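Local atomic coordinates of UV damage endonuclease (Sulfolobus acidocaldarius, PDB entry 3TC3), a protein that probably nicks damaged DNA as a manganese-binding TIM-barrel endonuclease that recognises different lesions by flipping dinucleotides. Residues 41-46 with 87-92; 57-62 with 105-110; 95-100 with 146-151. All coordinates share one frame; numbering follows the deposited sequence. Where two conformers were deposited one is given.

Contact 1. Residues 41-46 with 87-92; sequences IKLSSL and ASHPKF
L43 lays its CD1 methyl over the imidazole of H89, 3.7 Å from the ring centroid and 12° off the normal, a CH-pi contact on one face. Its second methyl, CD2, reaches the rim of the ring, 3.6 Å from H89 NE2. Further along, L46 touches K91 and F92 at the end of segment 87-92: CD2 rests on the backbone carbonyl of K91, 3.8 Å from K91 O, and close to K91 CB, while CD1 meets CD2 of the F92 ring at 4.0 Å, obliquely. With CG anti to the backbone N (chi1 175°), L46 can extend its two methyls to these neighbouring residues.

Behind this first shell, K91 N donates to H89 ND1 (2.9 Å), tilted 20° from the ring plane, and P90 CD sits over the rim of the face opposite L43. The bond lies inside a type I turn from H89 to F92, closed by F92 N to H89 O, and helps fix the rotation of the ring. On the partner loop, L46 N bonds to L43 O within a short 3-10 turn. V51 of helix 48-71 packs against F92. No hydrogen bond crosses between the two segments; across them the contact is apolar packing at the surface, methyl on ring, backbone and CB.

Contact 2. Residues 57-62 with 105-110; sequences SNLLCL and GDIGDF
I107 pushes its CD1 methyl against L59, touching the backbone as well as the side chain: I107 CD1 lies 3.4 Å from L59 O and 3.8 Å from L59 CD2. The methyl also comes within 4.0 Å of L59 CB, so the tip of the isoleucine rests where the leucine side chain leaves its helix. The two side chains cross at about a right angle.

The branches of I107 divide the work. CG1 stands anti to the carbonyl carbon (chi1 -77°) and carries CD1 to L59, while CG2, anti to the backbone N, faces one turn further along the other helix, where I107 CG2 approaches L62 CD2 at 4.2 Å. One isoleucine thus spans two leucines three residues apart. The CA atoms of L62 and I107 are the nearest across the two segments, 7.9 Å apart. All three side chains are buried, and no hydrogen bond links the two segments. L59 O belongs to a helical backbone, and its contact with a methyl is one of packing.

Around this apolar seam, D106 OD2 forms a salt bridge with NZ of K63, the residue just after L62, which links the same two helices. The disulfide between C61 and C35 instead fastens helix 48-71 to the loop after strand 22-27.

Segment 57-62 lies on helix 48-71 and segment 105-110 on helix 101-113, which follow strands 22-27 and 76-78 in the barrel. Here neighbouring helices of the outer layer pack together; I107 also packs on L66 of helix 48-71, and M153 of helix 133-153 touches both L59 and L62.

Contact 3. Residues 95-100 with 146-151; sequences NWKDKL and HADLLD
W96 holds CG between its backbone N and carbonyl carbon (chi1 53°), which carries the indole toward helix 133-153, while K97 has CG anti to the carbonyl carbon (chi1 -65°) and then runs extended to its ammonium group. The six-membered end of the indole meets the helix edge-on: W96 CH2 lies 3.7 Å from L149 CA and 3.9 Å from D148 C, and L149 N lies in the ring plane at its edge. W96 CZ3 adds an apolar contact with L149 CD1 at 3.8 Å. The indole thus abuts the helix backbone as well as its side chains.

Alongside, K97 NZ reaches D148 OD2 at 3.1 Å, a salt bridge whose hydrogen bond is weak. The buried carboxylate has a stronger partner in K144, whose ammonium also bridges to OD2; two positive charges would probably favour its ionised form.

At the start of helix 96-99, N95 acts as the N-cap: OD1 accepts a weak bond from D98 N, while ND2 donates to D98 OD2 (2.8 Å). This capped short helix packs on helix 133-153, with L149 also touching M120 of strand 117-120, in the helical layer round the eight-stranded barrel of a TIM-barrel fold.

In the fold
Contact 3 lies on the same side of the chain's centre as each of the other two, and all three are away from the manganese site of E195, D220, D251 and E288. Contact 1 joins the loops after strands 22-27 and 76-78; contact 2 joins helix 48-71 to helix 101-113, which follows the short helix 96-99. Contact 3 sets helix 96-99 on helix 133-153. Contacts 1 and 3 are in series, centres about 16 Å apart, while contact 2 crosses both, about 22 Å from contact 1 and about 12 Å from contact 3, which it touches through L59 and L100. Successive beta-alpha units are thus connected, from a surface loop contact to buried contacts between outer helices.

Contact 1. Residues 41-46 with 87-92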
loop_
_atom_site.group_PDB
_atom_site.type_symbol
_atom_site.label_atom_id
_atom_site.label_comp_id
_atom_site.label_asym_id
_atom_site.label_seq_id
_atom_site.Cartn_x
_atom_site.Cartn_y
_atom_site.Cartn_z
ATOM N N ILE A 41 -8.376 8.396 15.797
ATOM C CA ILE A 41 -8.631 9.057 17.079
ATOM C C ILE A 41 -7.311 9.171 17.852
ATOM O O ILE A 41 -6.340 8.403 17.661
ATOM C CB ILE A 41 -9.675 8.242 17.853
ATOM C CG1 ILE A 41 -9.111 6.921 18.355
ATOM C CG2 ILE A 41 -11.014 8.186 17.061
ATOM C CD1 ILE A 41 -9.991 6.319 19.443
ATOM N N LYS A 42 -7.273 10.185 18.741
ATOM C CA LYS A 42 -6.076 10.388 19.595
ATOM C C LYS A 42 -5.988 9.328 20.673
ATOM O O LYS A 42 -7.017 8.830 21.156
ATOM C CB LYS A 42 -6.129 11.778 20.310
ATOM C CG LYS A 42 -6.323 12.992 19.333
ATOM C CD LYS A 42 -6.483 14.336 20.080
ATOM C CE LYS A 42 -7.917 14.518 20.568
ATOM N NZ LYS A 42 -8.299 15.942 20.846
ATOM N N LEU A 43 -4.775 8.997 21.051
ATOM C CA LEU A 43 -4.605 8.032 22.168
ATOM C C LEU A 43 -5.475 8.411 23.376
ATOM O O LEU A 43 -6.147 7.568 24.010
ATOM C CB LEU A 43 -3.125 7.912 22.568
ATOM C CG LEU A 43 -2.877 6.894 23.671
ATOM C CD1 LEU A 43 -3.488 5.473 23.346
ATOM C CD2 LEU A 43 -1.396 6.829 24.037
ATOM N N SER A 44 -5.510 9.699 23.650
ATOM C CA SER A 44 -6.257 10.221 24.791
ATOM C C SER A 44 -7.781 9.969 24.724
ATOM O O SER A 44 -8.474 10.182 25.717
ATOM C CB SER A 44 -5.918 11.718 24.921
ATOM O OG SER A 44 -6.494 12.470 23.846
ATOM N N SER A 45 -8.293 9.638 23.526
ATOM C CA SER A 45 -9.691 9.324 23.244
ATOM C C SER A 45 -9.998 7.842 23.176
ATOM O O SER A 45 -11.182 7.452 22.946
ATOM C CB SER A 45 -10.080 9.931 21.901
ATOM O OG SER A 45 -9.848 11.327 21.851
ATOM N N LEU A 46 -8.996 6.999 23.441
ATOM C CA LEU A 46 -9.206 5.561 23.324
ATOM C C LEU A 46 -10.348 5.064 24.201
ATOM O O LEU A 46 -10.302 5.177 25.447
ATOM C CB LEU A 46 -7.878 4.791 23.544
ATOM C CG LEU A 46 -7.878 3.258 23.584
ATOM C CD1 LEU A 46 -8.363 2.722 22.209
ATOM C CD2 LEU A 46 -6.440 2.766 23.824
ATOM N N ALA A 87 -5.497 0.298 16.497
ATOM C CA ALA A 87 -5.612 -1.167 16.647
ATOM C C ALA A 87 -4.386 -1.896 17.150
ATOM O O ALA A 87 -4.528 -2.945 17.804
ATOM C CB ALA A 87 -6.057 -1.811 15.306
ATOM N N SER A 88 -3.189 -1.389 16.859
ATOM C CA SER A 88 -2.015 -2.172 17.355
ATOM C C SER A 88 -1.398 -1.580 18.604
ATOM O O SER A 88 -0.359 -2.071 19.071
ATOM C CB SER A 88 -0.943 -2.257 16.261
ATOM O OG SER A 88 -0.460 -0.935 16.048
ATOM N N HIS A 89 -1.980 -0.503 19.148
ATOM C CA HIS A 89 -1.461 0.078 20.368
ATOM C C HIS A 89 -1.589 -0.912 21.528
ATOM O O HIS A 89 -2.582 -1.651 21.646
ATOM C CB HIS A 89 -2.209 1.373 20.685
ATOM C CG HIS A 89 -1.580 2.156 21.788
ATOM N ND1 HIS A 89 -1.766 1.865 23.131
ATOM C CD2 HIS A 89 -0.690 3.225 21.730
ATOM C CE1 HIS A 89 -1.004 2.678 23.864
ATOM N NE2 HIS A 89 -0.365 3.543 23.002
ATOM N N PRO A 90 -0.544 -0.999 22.365
ATOM C CA PRO A 90 -0.593 -1.848 23.569
ATOM C C PRO A 90 -1.823 -1.756 24.465
ATOM O O PRO A 90 -2.223 -2.781 25.060
ATOM C CB PRO A 90 0.633 -1.372 24.383
ATOM C CG PRO A 90 1.559 -0.808 23.338
ATOM C CD PRO A 90 0.676 -0.172 22.307
ATOM N N LYS A 91 -2.392 -0.563 24.614
ATOM C CA LYS A 91 -3.584 -0.371 25.417
ATOM C C LYS A 91 -4.898 -0.694 24.690
ATOM O O LYS A 91 -5.974 -0.645 25.319
ATOM C CB LYS A 91 -3.605 1.079 25.976
ATOM C CG LYS A 91 -2.524 1.351 27.020
ATOM C CD LYS A 91 -2.668 2.800 27.489
ATOM C CE LYS A 91 -2.926 2.973 28.964
ATOM N NZ LYS A 91 -1.998 2.116 29.745
ATOM N N PHE A 92 -4.824 -1.092 23.424
ATOM C CA PHE A 92 -6.022 -1.350 22.673
ATOM C C PHE A 92 -6.419 -2.839 22.863
ATOM O O PHE A 92 -5.646 -3.719 22.504
ATOM C CB PHE A 92 -5.715 -1.040 21.170
ATOM C CG PHE A 92 -6.872 -1.269 20.254
ATOM C CD1 PHE A 92 -7.220 -2.566 19.897
ATOM C CD2 PHE A 92 -7.521 -0.211 19.661
ATOM C CE1 PHE A 92 -8.275 -2.801 19.016
ATOM C CE2 PHE A 92 -8.558 -0.408 18.730
ATOM C CZ PHE A 92 -8.925 -1.704 18.362
#

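Contact 2. Residues 57-62 with 105-110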
loop_
_atom_site.group_PDB
_atom_site.type_symbol
_atom_site.label_atom_id
_atom_site.label_comp_id
_atom_site.label_asym_id
_atom_site.label_seq_id
_atom_site.Cartn_x
_atom_site.Cartn_y
_atom_site.Cartn_z
ATOM N N SER A 57 -17.835 3.919 11.080
ATOM C CA SER A 57 -18.080 4.948 10.090
ATOM C C SER A 57 -17.016 4.800 9.004
ATOM O O SER A 57 -17.334 4.975 7.816
ATOM C CB SER A 57 -18.073 6.383 10.588
ATOM O OG SER A 57 -16.997 6.713 11.470
ATOM N N ASN A 58 -15.798 4.481 9.388
ATOM C CA ASN A 58 -14.786 4.286 8.341
ATOM C C ASN A 58 -15.175 3.186 7.371
ATOM O O ASN A 58 -14.943 3.303 6.142
ATOM C CB ASN A 58 -13.406 3.949 8.947
ATOM C CG ASN A 58 -12.649 5.159 9.540
ATOM O OD1 ASN A 58 -12.866 6.334 9.151
ATOM N ND2 ASN A 58 -11.627 4.863 10.358
ATOM N N LEU A 59 -15.664 2.081 7.921
ATOM C CA LEU A 59 -15.934 0.930 7.125
ATOM C C LEU A 59 -17.148 1.210 6.208
ATOM O O LEU A 59 -17.211 0.719 5.079
ATOM C CB LEU A 59 -16.123 -0.285 8.006
ATOM C CG LEU A 59 -14.816 -0.799 8.652
ATOM C CD1 LEU A 59 -15.122 -1.706 9.856
ATOM C CD2 LEU A 59 -14.011 -1.589 7.604
ATOM N N LEU A 60 -18.202 1.852 6.745
ATOM C CA LEU A 60 -19.339 2.326 5.898
ATOM C C LEU A 60 -18.861 3.099 4.672
ATOM O O LEU A 60 -19.302 2.869 3.514
ATOM C CB LEU A 60 -20.273 3.239 6.708
ATOM C CG LEU A 60 -21.529 3.700 5.899
ATOM C CD1 LEU A 60 -22.800 3.518 6.714
ATOM C CD2 LEU A 60 -21.523 5.118 5.169
ATOM N N CYS A 61 -17.962 4.065 4.922
ATOM C CA CYS A 61 -17.407 4.914 3.881
ATOM C C CYS A 61 -16.550 4.083 2.963
ATOM O O CYS A 61 -16.639 4.243 1.745
ATOM C CB CYS A 61 -16.614 5.977 4.543
ATOM S SG CYS A 61 -17.715 7.299 5.250
ATOM N N LEU A 62 -15.745 3.163 3.529
ATOM C CA LEU A 62 -14.983 2.233 2.621
ATOM C C LEU A 62 -15.894 1.468 1.678
ATOM O O LEU A 62 -15.574 1.383 0.506
ATOM C CB LEU A 62 -14.114 1.263 3.478
ATOM C CG LEU A 62 -13.278 0.245 2.643
ATOM C CD1 LEU A 62 -12.269 0.866 1.606
ATOM C CD2 LEU A 62 -12.527 -0.672 3.616
ATOM N N GLY A 105 -17.039 -8.787 6.569
ATOM C CA GLY A 105 -17.352 -9.815 5.594
ATOM C C GLY A 105 -18.022 -9.251 4.339
ATOM O O GLY A 105 -17.727 -9.692 3.234
ATOM N N ASP A 106 -18.905 -8.264 4.498
ATOM C CA ASP A 106 -19.670 -7.667 3.399
ATOM C C ASP A 106 -18.716 -6.950 2.420
ATOM O O ASP A 106 -18.831 -7.136 1.189
ATOM C CB ASP A 106 -20.713 -6.690 3.942
ATOM C CG ASP A 106 -21.376 -5.865 2.854
ATOM O OD1 ASP A 106 -22.198 -6.411 2.088
ATOM O OD2 ASP A 106 -21.130 -4.640 2.731
ATOM N N ILE A 107 -17.745 -6.206 3.004
ATOM C CA ILE A 107 -16.783 -5.450 2.210
ATOM C C ILE A 107 -15.910 -6.462 1.475
ATOM O O ILE A 107 -15.671 -6.313 0.285
ATOM C CB ILE A 107 -15.961 -4.525 3.110
ATOM C CG1 ILE A 107 -16.805 -3.279 3.501
ATOM C CG2 ILE A 107 -14.649 -4.085 2.323
ATOM C CD1 ILE A 107 -16.272 -2.561 4.773
ATOM N N GLY A 108 -15.429 -7.491 2.198
ATOM C CA GLY A 108 -14.634 -8.496 1.532
ATOM C C GLY A 108 -15.389 -9.233 0.402
ATOM O O GLY A 108 -14.799 -9.496 -0.673
ATOM N N ASP A 109 -16.662 -9.549 0.621
ATOM C CA ASP A 109 -17.446 -10.166 -0.469
ATOM C C ASP A 109 -17.514 -9.300 -1.663
ATOM O O ASP A 109 -17.339 -9.771 -2.800
ATOM C CB ASP A 109 -18.902 -10.505 -0.050
ATOM C CG ASP A 109 -18.964 -11.569 1.001
ATOM O OD1 ASP A 109 -17.994 -12.338 1.199
ATOM O OD2 ASP A 109 -20.028 -11.632 1.662
ATOM N N PHE A 110 -17.668 -7.983 -1.461
ATOM C CA PHE A 110 -17.783 -7.074 -2.570
ATOM C C PHE A 110 -16.466 -7.019 -3.333
ATOM O O PHE A 110 -16.433 -6.991 -4.557
ATOM C CB PHE A 110 -18.130 -5.668 -2.061
ATOM C CG PHE A 110 -18.350 -4.678 -3.157
ATOM C CD1 PHE A 110 -19.632 -4.557 -3.742
ATOM C CD2 PHE A 110 -17.296 -3.870 -3.664
ATOM C CE1 PHE A 110 -19.859 -3.632 -4.789
ATOM C CE2 PHE A 110 -17.525 -2.921 -4.716
ATOM C CZ PHE A 110 -18.830 -2.810 -5.261
#

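Contact 3. Residues 95-100 with 146-151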
loop_
_atom_site.group_PDB
_atom_site.type_symbol
_atom_site.label_atom_id
_atom_site.label_comp_id
_atom_site.label_asym_id
_atom_site.label_seq_id
_atom_site.Cartn_x
_atom_site.Cartn_y
_atom_site.Cartn_z
ATOM N N ASN A 95 -12.571 -6.027 20.701
ATOM C CA ASN A 95 -12.790 -7.172 19.823
ATOM C C ASN A 95 -13.560 -6.757 18.565
ATOM O O ASN A 95 -14.743 -7.057 18.382
ATOM C CB ASN A 95 -13.560 -8.284 20.566
ATOM C CG ASN A 95 -13.651 -9.568 19.777
ATOM O OD1 ASN A 95 -13.011 -9.754 18.740
ATOM N ND2 ASN A 95 -14.413 -10.528 20.334
ATOM N N TRP A 96 -12.864 -6.023 17.708
ATOM C CA TRP A 96 -13.517 -5.509 16.489
ATOM C C TRP A 96 -13.745 -6.617 15.494
ATOM O O TRP A 96 -14.667 -6.493 14.642
ATOM C CB TRP A 96 -12.701 -4.349 15.879
ATOM C CG TRP A 96 -11.252 -4.659 15.641
ATOM C CD1 TRP A 96 -10.187 -4.493 16.522
ATOM C CD2 TRP A 96 -10.685 -5.246 14.446
ATOM N NE1 TRP A 96 -9.008 -4.884 15.937
ATOM C CE2 TRP A 96 -9.268 -5.388 14.685
ATOM C CE3 TRP A 96 -11.211 -5.609 13.197
ATOM C CZ2 TRP A 96 -8.399 -5.901 13.692
ATOM C CZ3 TRP A 96 -10.375 -6.160 12.249
ATOM C CH2 TRP A 96 -9.006 -6.304 12.480
ATOM N N LYS A 97 -12.945 -7.677 15.538
ATOM C CA LYS A 97 -13.074 -8.768 14.525
ATOM C C LYS A 97 -14.428 -9.422 14.674
ATOM O O LYS A 97 -15.104 -9.695 13.670
ATOM C CB LYS A 97 -12.041 -9.844 14.691
ATOM C CG LYS A 97 -10.656 -9.406 14.456
ATOM C CD LYS A 97 -9.693 -10.392 15.124
ATOM C CE LYS A 97 -8.240 -9.957 14.998
ATOM N NZ LYS A 97 -7.271 -11.055 15.450
ATOM N N ASP A 98 -14.852 -9.648 15.922
ATOM C CA ASP A 98 -16.224 -10.108 16.150
ATOM C C ASP A 98 -17.284 -9.090 16.035
ATOM O O ASP A 98 -18.309 -9.312 15.356
ATOM C CB ASP A 98 -16.344 -10.730 17.557
ATOM C CG ASP A 98 -15.669 -12.068 17.644
ATOM O OD1 ASP A 98 -15.231 -12.583 16.591
ATOM O OD2 ASP A 98 -15.557 -12.602 18.766
ATOM N N LYS A 99 -17.108 -7.951 16.691
ATOM C CA LYS A 99 -18.166 -6.972 16.743
ATOM C C LYS A 99 -18.572 -6.388 15.379
ATOM O O LYS A 99 -19.729 -6.034 15.150
ATOM C CB LYS A 99 -17.871 -5.865 17.771
ATOM C CG LYS A 99 -17.843 -6.420 19.245
ATOM C CD LYS A 99 -17.447 -5.333 20.272
ATOM C CE LYS A 99 -17.909 -5.670 21.723
ATOM N NZ LYS A 99 -17.296 -6.929 22.261
ATOM N N LEU A 100 -17.583 -6.254 14.478
ATOM C CA LEU A 100 -17.800 -5.728 13.133
ATOM C C LEU A 100 -17.718 -6.809 12.027
ATOM O O LEU A 100 -17.544 -6.446 10.847
ATOM C CB LEU A 100 -16.760 -4.626 12.827
ATOM C CG LEU A 100 -16.671 -3.542 13.888
ATOM C CD1 LEU A 100 -15.468 -2.681 13.624
ATOM C CD2 LEU A 100 -17.938 -2.751 14.187
ATOM N N HIS A 146 -2.699 -5.270 10.355
ATOM C CA HIS A 146 -3.022 -5.228 8.925
ATOM C C HIS A 146 -3.452 -6.579 8.383
ATOM O O HIS A 146 -4.420 -6.652 7.658
ATOM C CB HIS A 146 -1.806 -4.682 8.135
ATOM C CG HIS A 146 -1.629 -3.161 8.292
ATOM N ND1 HIS A 146 -1.252 -2.551 9.482
ATOM C CD2 HIS A 146 -1.912 -2.134 7.386
ATOM C CE1 HIS A 146 -1.267 -1.182 9.282
ATOM N NE2 HIS A 146 -1.642 -0.951 8.023
ATOM N N ALA A 147 -2.712 -7.635 8.794
ATOM C CA ALA A 147 -3.079 -9.010 8.366
ATOM C C ALA A 147 -4.425 -9.349 8.976
ATOM O O ALA A 147 -5.278 -9.959 8.285
ATOM C CB ALA A 147 -2.036 -9.950 8.868
ATOM N N ASP A 148 -4.632 -9.011 10.237
ATOM C CA ASP A 148 -5.952 -9.322 10.839
ATOM C C ASP A 148 -7.091 -8.631 10.056
ATOM O O ASP A 148 -8.224 -9.166 9.987
ATOM C CB ASP A 148 -5.991 -8.853 12.309
ATOM C CG ASP A 148 -5.177 -9.752 13.252
ATOM O OD1 ASP A 148 -4.758 -10.840 12.826
ATOM O OD2 ASP A 148 -4.969 -9.305 14.385
ATOM N N LEU A 149 -6.864 -7.355 9.672
ATOM C CA LEU A 149 -7.950 -6.618 8.983
ATOM C C LEU A 149 -8.305 -7.331 7.668
ATOM O O LEU A 149 -9.494 -7.621 7.372
ATOM C CB LEU A 149 -7.566 -5.148 8.763
ATOM C CG LEU A 149 -8.626 -4.306 8.069
ATOM C CD1 LEU A 149 -9.872 -4.187 9.013
ATOM C CD2 LEU A 149 -8.085 -2.973 7.680
ATOM N N LEU A 150 -7.305 -7.647 6.881
ATOM C CA LEU A 150 -7.468 -8.363 5.607
ATOM C C LEU A 150 -8.085 -9.765 5.861
ATOM O O LEU A 150 -9.024 -10.171 5.111
ATOM C CB LEU A 150 -6.115 -8.438 4.909
ATOM C CG LEU A 150 -5.626 -6.974 4.541
ATOM C CD1 LEU A 150 -4.190 -7.102 3.990
ATOM C CD2 LEU A 150 -6.485 -6.324 3.486
ATOM N N ASP A 151 -7.619 -10.461 6.927
ATOM C CA ASP A 151 -8.223 -11.753 7.246
ATOM C C ASP A 151 -9.688 -11.597 7.577
ATOM O O ASP A 151 -10.506 -12.463 7.230
ATOM C CB ASP A 151 -7.529 -12.325 8.450
ATOM C CG ASP A 151 -6.218 -12.996 8.181
ATOM O OD1 ASP A 151 -5.844 -13.260 7.034
ATOM O OD2 ASP A 151 -5.561 -13.319 9.200
#